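Local structure of EvdMO1 (Micromonospora carbonacea, 5T39) at residues Trp37-Glu42 with Gly83-Ala88; Ala76-Glu81 with Gly98-Gly103. The protein probably transfers a methyl group from S-adenosylmethionine during everninomicin biosynthesis, through a methyltransferase domain that the full-length enzyme fuses to an oxidase domain. All coordinates share one frame; numbering follows the deposited sequence.

Overall arrangement
Both contacts are largely buried, with centres about 18 Å apart, and their segments alternate along the chain: strand 78-82, paired in contact 2, runs directly into loop 83-88 of contact 1. Contact 2 lies within the central sheet of the Rossmann-like fold. A regular parallel ladder of backbone bonds dominates it, with aliphatic side chains on both faces, polar ones near the start of the strands and Glu81 at the ligand end. Contact 1 joins irregular pieces instead, and it centres on one carboxylate that accepts two peptide N-H groups. It also borders bound S-adenosyl-L-homocysteine through Gly83 and Leu85, whereas contact 2 approaches the ligand only at its Glu81 end.

Contact 1 of 2, residues Trp37-Glu42 with Gly83-Ala88; sequences WVNGFE and GALEGA. With SAH (S-adenosyl-L-homocysteine), chain B.
Glu86 sets its CG anti to its own carbonyl carbon (chi1 -64°) and extends beyond it, which carries the carboxylate across to the backbone of Val38 and Asn39. Each oxygen there takes one amide. Val38 N donates to Glu86 OE2 at 2.8 Å in an almost straight bond (175°) on the syn lone pair. Asn39 N reaches Glu86 OE1 at 2.9 Å, also from the syn side but tilted from the carboxylate plane. Two successive peptide N-H groups therefore fix the rotation of the carboxylate. A water donates to Glu86 OE1 at 2.8 Å and to Gly40 O as well, while Arg113 of helix 108-121 forms a salt bridge with OE2, probably favouring the anionic form of this buried acid.

Residues 83-88 form the glycine-rich loop after the first strand of the parallel half of the sheet, the cofactor loop of Rossmann-like methyltransferases. Its type II' turn runs from Ala84 to Gly87, the N-cap of helix 88-94. At its start Gly83 O accepts a bond from SAH N at 2.8 Å, and a side chain on Gly83 would collide with the ribose O4'.

Leu85 bridges ligand and protein: its CD2 lies 3.7 Å from SAH CB and 4.2 Å from Val38 CG1. The indole of Trp37 presents an edge to the carboxylate of Glu86, with CE3 3.6 Å from Glu86 OE1 and the two planes 66° apart. Phe41 CB sits over one face of that indole, and Trp37 NE1 bonds to Ala31 O in helix 24-33.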
ATOM      1  N   TRP A  37      -5.724   2.230 -17.028  1.00  8.03           N
ATOM      2  CA  TRP A  37      -4.841   2.468 -15.901  1.00  8.13           C
ATOM      3  C   TRP A  37      -5.510   3.360 -14.865  1.00  8.63           C
ATOM      4  O   TRP A  37      -6.379   4.182 -15.176  1.00  9.55           O
ATOM      5  CB  TRP A  37      -3.557   3.158 -16.364  1.00  8.38           C
ATOM      6  CG  TRP A  37      -2.659   2.298 -17.223  1.00  8.28           C
ATOM      7  CD1 TRP A  37      -2.891   1.857 -18.503  1.00  8.58           C
ATOM      8  CD2 TRP A  37      -1.374   1.797 -16.856  1.00  7.79           C
ATOM      9  NE1 TRP A  37      -1.830   1.102 -18.938  1.00  8.25           N
ATOM     10  CE2 TRP A  37      -0.881   1.060 -17.951  1.00  8.14           C
ATOM     11  CE3 TRP A  37      -0.581   1.916 -15.709  1.00  8.25           C
ATOM     12  CZ2 TRP A  37       0.349   0.430 -17.913  1.00  8.64           C
ATOM     13  CZ3 TRP A  37       0.634   1.304 -15.682  1.00  8.89           C
ATOM     14  CH2 TRP A  37       1.089   0.558 -16.766  1.00  8.85           C
ATOM     15  N   VAL A  38      -5.052   3.219 -13.622  1.00  8.86           N
ATOM     16  CA  VAL A  38      -5.495   4.065 -12.520  1.00  9.61           C
ATOM     17  C   VAL A  38      -4.664   5.327 -12.441  1.00 10.09           C
ATOM     18  O   VAL A  38      -5.195   6.423 -12.255  1.00 11.45           O
ATOM     19  CB  VAL A  38      -5.446   3.281 -11.192  1.00 10.22           C
ATOM     20  CG1 VAL A  38      -5.768   4.190 -10.003  1.00 11.08           C
ATOM     21  CG2 VAL A  38      -6.394   2.113 -11.242  1.00 11.03           C
ATOM     22  N   ASN A  39      -3.347   5.204 -12.544  1.00 10.62           N
ATOM     23  CA  ASN A  39      -2.498   6.378 -12.432  1.00 12.22           C
ATOM     24  C   ASN A  39      -1.773   6.711 -13.711  1.00 11.52           C
ATOM     25  O   ASN A  39      -0.953   7.628 -13.711  1.00 13.45           O
ATOM     26  CB  ASN A  39      -1.514   6.231 -11.281  1.00 15.10           C
ATOM     27  CG  ASN A  39      -2.196   6.249  -9.933  1.00 17.89           C
ATOM     28  OD1 ASN A  39      -3.145   7.009  -9.710  1.00 19.71           O
ATOM     29  ND2 ASN A  39      -1.728   5.406  -9.032  1.00 19.59           N
ATOM     30  N   GLY A  40      -2.107   6.042 -14.796  1.00 10.90           N
ATOM     31  CA  GLY A  40      -1.527   6.336 -16.084  1.00 10.82           C
ATOM     32  C   GLY A  40      -0.143   5.741 -16.201  1.00 10.61           C
ATOM     33  O   GLY A  40       0.388   5.139 -15.263  1.00 11.48           O
ATOM     34  N   PHE A  41       0.462   5.938 -17.375  1.00  9.56           N
ATOM     35  CA  PHE A  41       1.784   5.398 -17.638  1.00  9.29           C
ATOM     36  C   PHE A  41       2.518   6.306 -18.609  1.00  9.06           C
ATOM     37  O   PHE A  41       2.022   6.596 -19.702  1.00  9.40           O
ATOM     38  CB  PHE A  41       1.728   3.975 -18.203  1.00  9.90           C
ATOM     39  CG  PHE A  41       3.085   3.407 -18.451  1.00 10.79           C
ATOM     40  CD1 PHE A  41       3.858   2.969 -17.398  1.00 12.38           C
ATOM     41  CD2 PHE A  41       3.618   3.369 -19.731  1.00 11.85           C
ATOM     42  CE1 PHE A  41       5.124   2.477 -17.625  1.00 13.44           C
ATOM     43  CE2 PHE A  41       4.880   2.885 -19.950  1.00 12.90           C
ATOM     44  CZ  PHE A  41       5.625   2.442 -18.907  1.00 13.14           C
ATOM     45  N   GLU A  42       3.710   6.722 -18.207  1.00  9.34           N
ATOM     46  CA  GLU A  42       4.580   7.561 -19.015  0.70 10.75           C
ATOM     47  C   GLU A  42       5.993   7.004 -18.935  1.00 10.01           C
ATOM     48  O   GLU A  42       6.415   6.524 -17.873  1.00 11.65           O
ATOM     49  CB  GLU A  42       4.553   9.007 -18.487  0.70 14.03           C
ATOM     50  CG  GLU A  42       5.527   9.965 -19.170  0.70 17.36           C
ATOM     51  CD  GLU A  42       5.477  11.367 -18.590  0.70 21.00           C
ATOM     52  OE1 GLU A  42       4.799  11.561 -17.559  0.70 22.51           O
ATOM     53  OE2 GLU A  42       6.118  12.272 -19.162  0.70 22.56           O
ATOM     54  N   GLY A  83      -0.593  -3.837  -1.092  1.00  7.91           N
ATOM     55  CA  GLY A  83      -1.464  -3.103  -1.994  1.00  8.32           C
ATOM     56  C   GLY A  83      -0.706  -2.289  -3.023  1.00  8.40           C
ATOM     57  O   GLY A  83      -0.894  -1.072  -3.138  1.00  9.65           O
ATOM     58  N   ALA A  84       0.150  -2.958  -3.800  1.00  8.01           N
ATOM     59  CA  ALA A  84       1.110  -2.275  -4.660  1.00  8.94           C
ATOM     60  C   ALA A  84       0.496  -1.596  -5.883  1.00  8.93           C
ATOM     61  O   ALA A  84       1.188  -0.788  -6.520  1.00  9.61           O
ATOM     62  CB  ALA A  84       2.183  -3.268  -5.087  1.00  9.91           C
ATOM     63  N   LEU A  85      -0.756  -1.895  -6.226  1.00  8.19           N
ATOM     64  CA  LEU A  85      -1.442  -1.238  -7.336  1.00  8.33           C
ATOM     65  C   LEU A  85      -0.671  -1.404  -8.648  1.00  8.55           C
ATOM     66  O   LEU A  85      -0.558  -2.531  -9.141  1.00  9.52           O
ATOM     67  CB  LEU A  85      -1.818   0.211  -6.985  1.00  8.89           C
ATOM     68  CG  LEU A  85      -2.652   1.008  -7.991  1.00 10.39           C
ATOM     69  CD1 LEU A  85      -3.793   0.191  -8.560  1.00 12.30           C
ATOM     70  CD2 LEU A  85      -3.158   2.296  -7.352  1.00 12.28           C
ATOM     71  N   GLU A  86      -0.126  -0.319  -9.206  1.00  8.64           N
ATOM     72  CA  GLU A  86       0.591  -0.324 -10.477  1.00  9.00           C
ATOM     73  C   GLU A  86       2.093  -0.171 -10.283  1.00  9.20           C
ATOM     74  O   GLU A  86       2.831   0.103 -11.235  1.00 10.00           O
ATOM     75  CB  GLU A  86       0.015   0.750 -11.400  1.00  9.53           C
ATOM     76  CG  GLU A  86      -1.422   0.435 -11.754  1.00  9.91           C
ATOM     77  CD  GLU A  86      -2.209   1.544 -12.425  1.00  9.85           C
ATOM     78  OE1 GLU A  86      -1.824   2.723 -12.392  1.00 10.32           O
ATOM     79  OE2 GLU A  86      -3.265   1.207 -12.995  1.00 10.56           O
ATOM     80  N   GLY A  87       2.562  -0.397  -9.062  1.00  9.62           N
ATOM     81  CA  GLY A  87       3.981  -0.450  -8.767  1.00 11.10           C
ATOM     82  C   GLY A  87       4.687   0.874  -8.598  1.00 11.85           C
ATOM     83  O   GLY A  87       5.917   0.884  -8.539  1.00 12.55           O
ATOM     84  N   ALA A  88       3.972   1.989  -8.494  1.00 11.93           N
ATOM     85  CA  ALA A  88       4.654   3.280  -8.448  1.00 13.14           C
ATOM     86  C   ALA A  88       5.497   3.426  -7.179  1.00 12.38           C
ATOM     87  O   ALA A  88       6.647   3.886  -7.232  1.00 12.94           O
ATOM     88  CB  ALA A  88       3.644   4.417  -8.564  1.00 15.63           C
TER
HETATM   89  N   SAH B 301      -0.736   1.530  -1.992  1.00 10.59           N
HETATM   90  CA  SAH B 301      -1.114   2.333  -3.152  1.00 11.32           C
HETATM   91  CB  SAH B 301      -2.452   1.909  -3.735  1.00 11.06           C
HETATM   92  CG  SAH B 301      -3.623   2.060  -2.770  1.00 10.67           C
HETATM   93  SD  SAH B 301      -5.205   1.646  -3.550  1.00 10.77           S
HETATM   94  C   SAH B 301      -1.183   3.795  -2.761  1.00 13.39           C
HETATM   95  O   SAH B 301      -1.363   4.666  -3.620  1.00 17.21           O
HETATM   96  OXT SAH B 301      -1.076   4.099  -1.574  1.00 12.03           O
HETATM   97  C5' SAH B 301      -5.461   0.019  -2.797  1.00  9.59           C
HETATM   98  C4' SAH B 301      -4.665  -1.111  -3.446  1.00  8.83           C
HETATM   99  O4' SAH B 301      -4.758  -2.246  -2.585  1.00  8.86           O
HETATM  100  C3' SAH B 301      -5.206  -1.521  -4.806  1.00  8.65           C
HETATM  101  O3' SAH B 301      -4.177  -1.880  -5.705  1.00  9.03           O
HETATM  102  C2' SAH B 301      -6.083  -2.709  -4.442  1.00  8.43           C
HETATM  103  O2' SAH B 301      -6.375  -3.622  -5.486  1.00  8.77           O
HETATM  104  C1' SAH B 301      -5.282  -3.336  -3.313  1.00  8.26           C
HETATM  105  N9  SAH B 301      -6.059  -4.171  -2.398  1.00  8.06           N
HETATM  106  C8  SAH B 301      -7.296  -3.901  -1.872  1.00  8.96           C
HETATM  107  N7  SAH B 301      -7.668  -4.890  -1.037  1.00  9.09           N
HETATM  108  C5  SAH B 301      -6.663  -5.805  -1.042  1.00  7.84           C
HETATM  109  C6  SAH B 301      -6.497  -7.028  -0.396  1.00  8.02           C
HETATM  110  N6  SAH B 301      -7.412  -7.566   0.405  1.00  8.56           N
HETATM  111  N1  SAH B 301      -5.338  -7.713  -0.605  1.00  8.35           N
HETATM  112  C2  SAH B 301      -4.383  -7.212  -1.442  1.00  8.56           C
HETATM  113  N3  SAH B 301      -4.507  -6.031  -2.117  1.00  8.30           N
HETATM  114  C4  SAH B 301      -5.649  -5.356  -1.882  1.00  7.87           C
HETATM  115  O   HOH W   1       0.674   3.845 -12.828  1.00 14.34           O

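Contact 2 of 2, residues Ala76-Glu81 with Gly98-Gly103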
ATOM      1  N   ALA A  76      16.774  -0.015   6.190  1.00 11.17           N
ATOM      2  CA  ALA A  76      15.967  -1.064   5.578  1.00 11.66           C
ATOM      3  C   ALA A  76      16.592  -1.595   4.295  1.00 11.22           C
ATOM      4  O   ALA A  76      16.910  -0.834   3.371  1.00 12.30           O
ATOM      5  CB  ALA A  76      14.570  -0.547   5.268  1.00 13.03           C
ATOM      6  N   THR A  77      16.734  -2.915   4.230  1.00 11.39           N
ATOM      7  CA  THR A  77      17.204  -3.594   3.031  1.00 12.51           C
ATOM      8  C   THR A  77      16.207  -4.594   2.476  1.00 12.36           C
ATOM      9  O   THR A  77      16.409  -5.081   1.363  1.00 13.70           O
ATOM     10  CB  THR A  77      18.533  -4.333   3.280  1.00 13.88           C
ATOM     11  OG1 THR A  77      18.337  -5.367   4.248  1.00 15.36           O
ATOM     12  CG2 THR A  77      19.634  -3.372   3.732  1.00 14.45           C
ATOM     13  N   ARG A  78      15.172  -4.953   3.220  1.00  9.64           N
ATOM     14  CA  ARG A  78      14.150  -5.883   2.763  0.59 10.08           C
ATOM     15  C   ARG A  78      12.806  -5.306   3.195  1.00  9.21           C
ATOM     16  O   ARG A  78      12.565  -5.199   4.399  1.00  9.83           O
ATOM     17  CB  ARG A  78      14.411  -7.242   3.419  0.59 12.13           C
ATOM     18  CG  ARG A  78      13.442  -8.357   3.100  0.59 12.94           C
ATOM     19  CD  ARG A  78      13.600  -8.889   1.705  0.59 13.23           C
ATOM     20  NE  ARG A  78      12.580  -9.882   1.388  0.59 12.88           N
ATOM     21  CZ  ARG A  78      12.183 -10.146   0.151  0.59 11.39           C
ATOM     22  NH1 ARG A  78      12.718  -9.477  -0.858  0.59 11.76           N
ATOM     23  NH2 ARG A  78      11.238 -11.044  -0.080  0.59 11.45           N
ATOM     24  N   ILE A  79      11.952  -4.939   2.237  1.00  8.58           N
ATOM     25  CA  ILE A  79      10.715  -4.215   2.494  1.00  9.06           C
ATOM     26  C   ILE A  79       9.542  -5.005   1.948  1.00  7.89           C
ATOM     27  O   ILE A  79       9.626  -5.573   0.856  1.00  8.55           O
ATOM     28  CB  ILE A  79      10.769  -2.828   1.804  1.00 11.88           C
ATOM     29  CG1 ILE A  79      11.913  -1.978   2.362  1.00 14.50           C
ATOM     30  CG2 ILE A  79       9.445  -2.071   1.970  1.00 12.37           C
ATOM     31  CD1 ILE A  79      12.157  -0.716   1.574  1.00 17.09           C
ATOM     32  N   LEU A  80       8.431  -4.983   2.678  1.00  7.34           N
ATOM     33  CA  LEU A  80       7.164  -5.541   2.230  1.00  7.20           C
ATOM     34  C   LEU A  80       6.216  -4.386   1.951  1.00  7.23           C
ATOM     35  O   LEU A  80       5.985  -3.562   2.843  1.00  8.58           O
ATOM     36  CB  LEU A  80       6.571  -6.447   3.316  1.00  7.41           C
ATOM     37  CG  LEU A  80       5.202  -7.056   3.022  1.00  7.72           C
ATOM     38  CD1 LEU A  80       5.266  -7.968   1.809  1.00  8.52           C
ATOM     39  CD2 LEU A  80       4.705  -7.816   4.240  1.00  8.32           C
ATOM     40  N   GLU A  81       5.658  -4.331   0.745  1.00  7.01           N
ATOM     41  CA  GLU A  81       4.670  -3.323   0.383  1.00  7.35           C
ATOM     42  C   GLU A  81       3.327  -4.011   0.178  1.00  7.38           C
ATOM     43  O   GLU A  81       3.226  -4.983  -0.578  1.00  8.22           O
ATOM     44  CB  GLU A  81       5.074  -2.583  -0.889  1.00  8.39           C
ATOM     45  CG  GLU A  81       3.999  -1.613  -1.343  1.00  8.96           C
ATOM     46  CD  GLU A  81       4.218  -1.094  -2.719  1.00 10.40           C
ATOM     47  OE1 GLU A  81       3.471  -0.162  -3.104  1.00 10.93           O
ATOM     48  OE2 GLU A  81       5.090  -1.627  -3.424  1.00 13.03           O
ATOM     49  N   GLY A  98      20.799  -2.378  -3.109  1.00 24.00           N
ATOM     50  CA  GLY A  98      20.927  -2.860  -1.766  1.00 20.96           C
ATOM     51  C   GLY A  98      19.625  -3.068  -1.022  1.00 17.94           C
ATOM     52  O   GLY A  98      19.662  -3.653   0.063  1.00 17.75           O
ATOM     53  N   THR A  99      18.480  -2.614  -1.546  1.00 17.16           N
ATOM     54  CA  THR A  99      17.182  -2.882  -0.915  1.00 16.85           C
ATOM     55  C   THR A  99      16.298  -3.684  -1.871  1.00 16.64           C
ATOM     56  O   THR A  99      16.120  -3.285  -3.019  1.00 19.94           O
ATOM     57  CB  THR A  99      16.448  -1.587  -0.438  1.00 18.37           C
ATOM     58  OG1 THR A  99      17.241  -0.875   0.527  1.00 18.98           O
ATOM     59  CG2 THR A  99      15.092  -1.911   0.197  1.00 19.29           C
ATOM     60  N   SER A 100      15.715  -4.783  -1.372  1.00 12.84           N
ATOM     61  CA  SER A 100      14.816  -5.638  -2.136  0.77 12.96           C
ATOM     62  C   SER A 100      13.408  -5.426  -1.609  1.00 11.52           C
ATOM     63  O   SER A 100      13.212  -5.219  -0.410  1.00 11.81           O
ATOM     64  CB  SER A 100      15.184  -7.123  -2.001  0.77 15.18           C
ATOM     65  OG  SER A 100      14.967  -7.614  -0.691  0.77 17.28           O
ATOM     66  N   ILE A 101      12.435  -5.468  -2.520  1.00 10.45           N
ATOM     67  CA  ILE A 101      11.046  -5.179  -2.198  1.00 10.15           C
ATOM     68  C   ILE A 101      10.198  -6.362  -2.622  1.00  9.10           C
ATOM     69  O   ILE A 101      10.345  -6.857  -3.744  1.00  9.97           O
ATOM     70  CB  ILE A 101      10.541  -3.930  -2.941  1.00 12.60           C
ATOM     71  CG1 ILE A 101      11.601  -2.823  -3.012  1.00 16.16           C
ATOM     72  CG2 ILE A 101       9.196  -3.486  -2.331  1.00 13.17           C
ATOM     73  CD1 ILE A 101      12.004  -2.302  -1.694  1.00 17.50           C
ATOM     74  N   LEU A 102       9.278  -6.781  -1.755  1.00  8.39           N
ATOM     75  CA  LEU A 102       8.200  -7.688  -2.120  1.00  8.22           C
ATOM     76  C   LEU A 102       6.918  -6.876  -2.088  1.00  7.77           C
ATOM     77  O   LEU A 102       6.550  -6.355  -1.035  1.00  7.88           O
ATOM     78  CB  LEU A 102       8.103  -8.861  -1.147  1.00  8.65           C
ATOM     79  CG  LEU A 102       6.922  -9.813  -1.388  1.00  9.21           C
ATOM     80  CD1 LEU A 102       6.956 -10.465  -2.764  1.00  9.84           C
ATOM     81  CD2 LEU A 102       6.896 -10.889  -0.317  1.00 10.20           C
ATOM     82  N   GLY A 103       6.261  -6.741  -3.233  1.00  7.73           N
ATOM     83  CA  GLY A 103       4.992  -6.035  -3.329  1.00  7.59           C
ATOM     84  C   GLY A 103       3.857  -7.023  -3.539  1.00  7.69           C
ATOM     85  O   GLY A 103       3.918  -7.866  -4.432  1.00  8.99           O
TER
HETATM   86  O   HOH W   2      17.558  -7.650   0.389  1.00 42.79           O
HETATM   87  O   HOH W   3      12.208  -8.997  -3.639  1.00 20.72           O
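Strands 78-81 and 100-103 run parallel, their axes 4.7 Å apart at closest approach and 19° from exact alignment, pairing Arg78 with Ser100 through Glu81 with Gly103. Thr77 O, Ile79 N, Ile79 O and Glu81 N bond in turn to Ser100 N, Ser100 O, Leu102 N and Leu102 O. Ile79 and Ile101 lie side by side on one face, their CD1 atoms 3.6 Å apart. Thr99 packs tightly against Ile79, CG2 at 3.5 Å from Ile79 CD1; with OG1 anti to the carbonyl carbon (chi1 -60°) and CG2 anti to the backbone N, the methyl turns to Ile79 while OG1 donates to Ala76 O at 2.9 Å. With a glycine in place of Thr99, the Ala76 carbonyl would probably lose this donor and Ile79 CD1 would be left with a gap beside it. On the other face Leu80 CD1 meets Leu102 CD2 at 4.0 Å. In one modelled conformer of each residue, Arg78 NH1 donates to Ser100 OG in the guanidinium plane. Helix 88-94 of this beta-alpha-beta unit packs on Ile101 and supplies Thr90 as partner to Glu81 OE2. Tyr70 of helix 62-72 touches Ile79, Thr99 and Ile101, and strands 146-150 and 126-130 extend the sheet beyond 78-82 and 100-105 respectively.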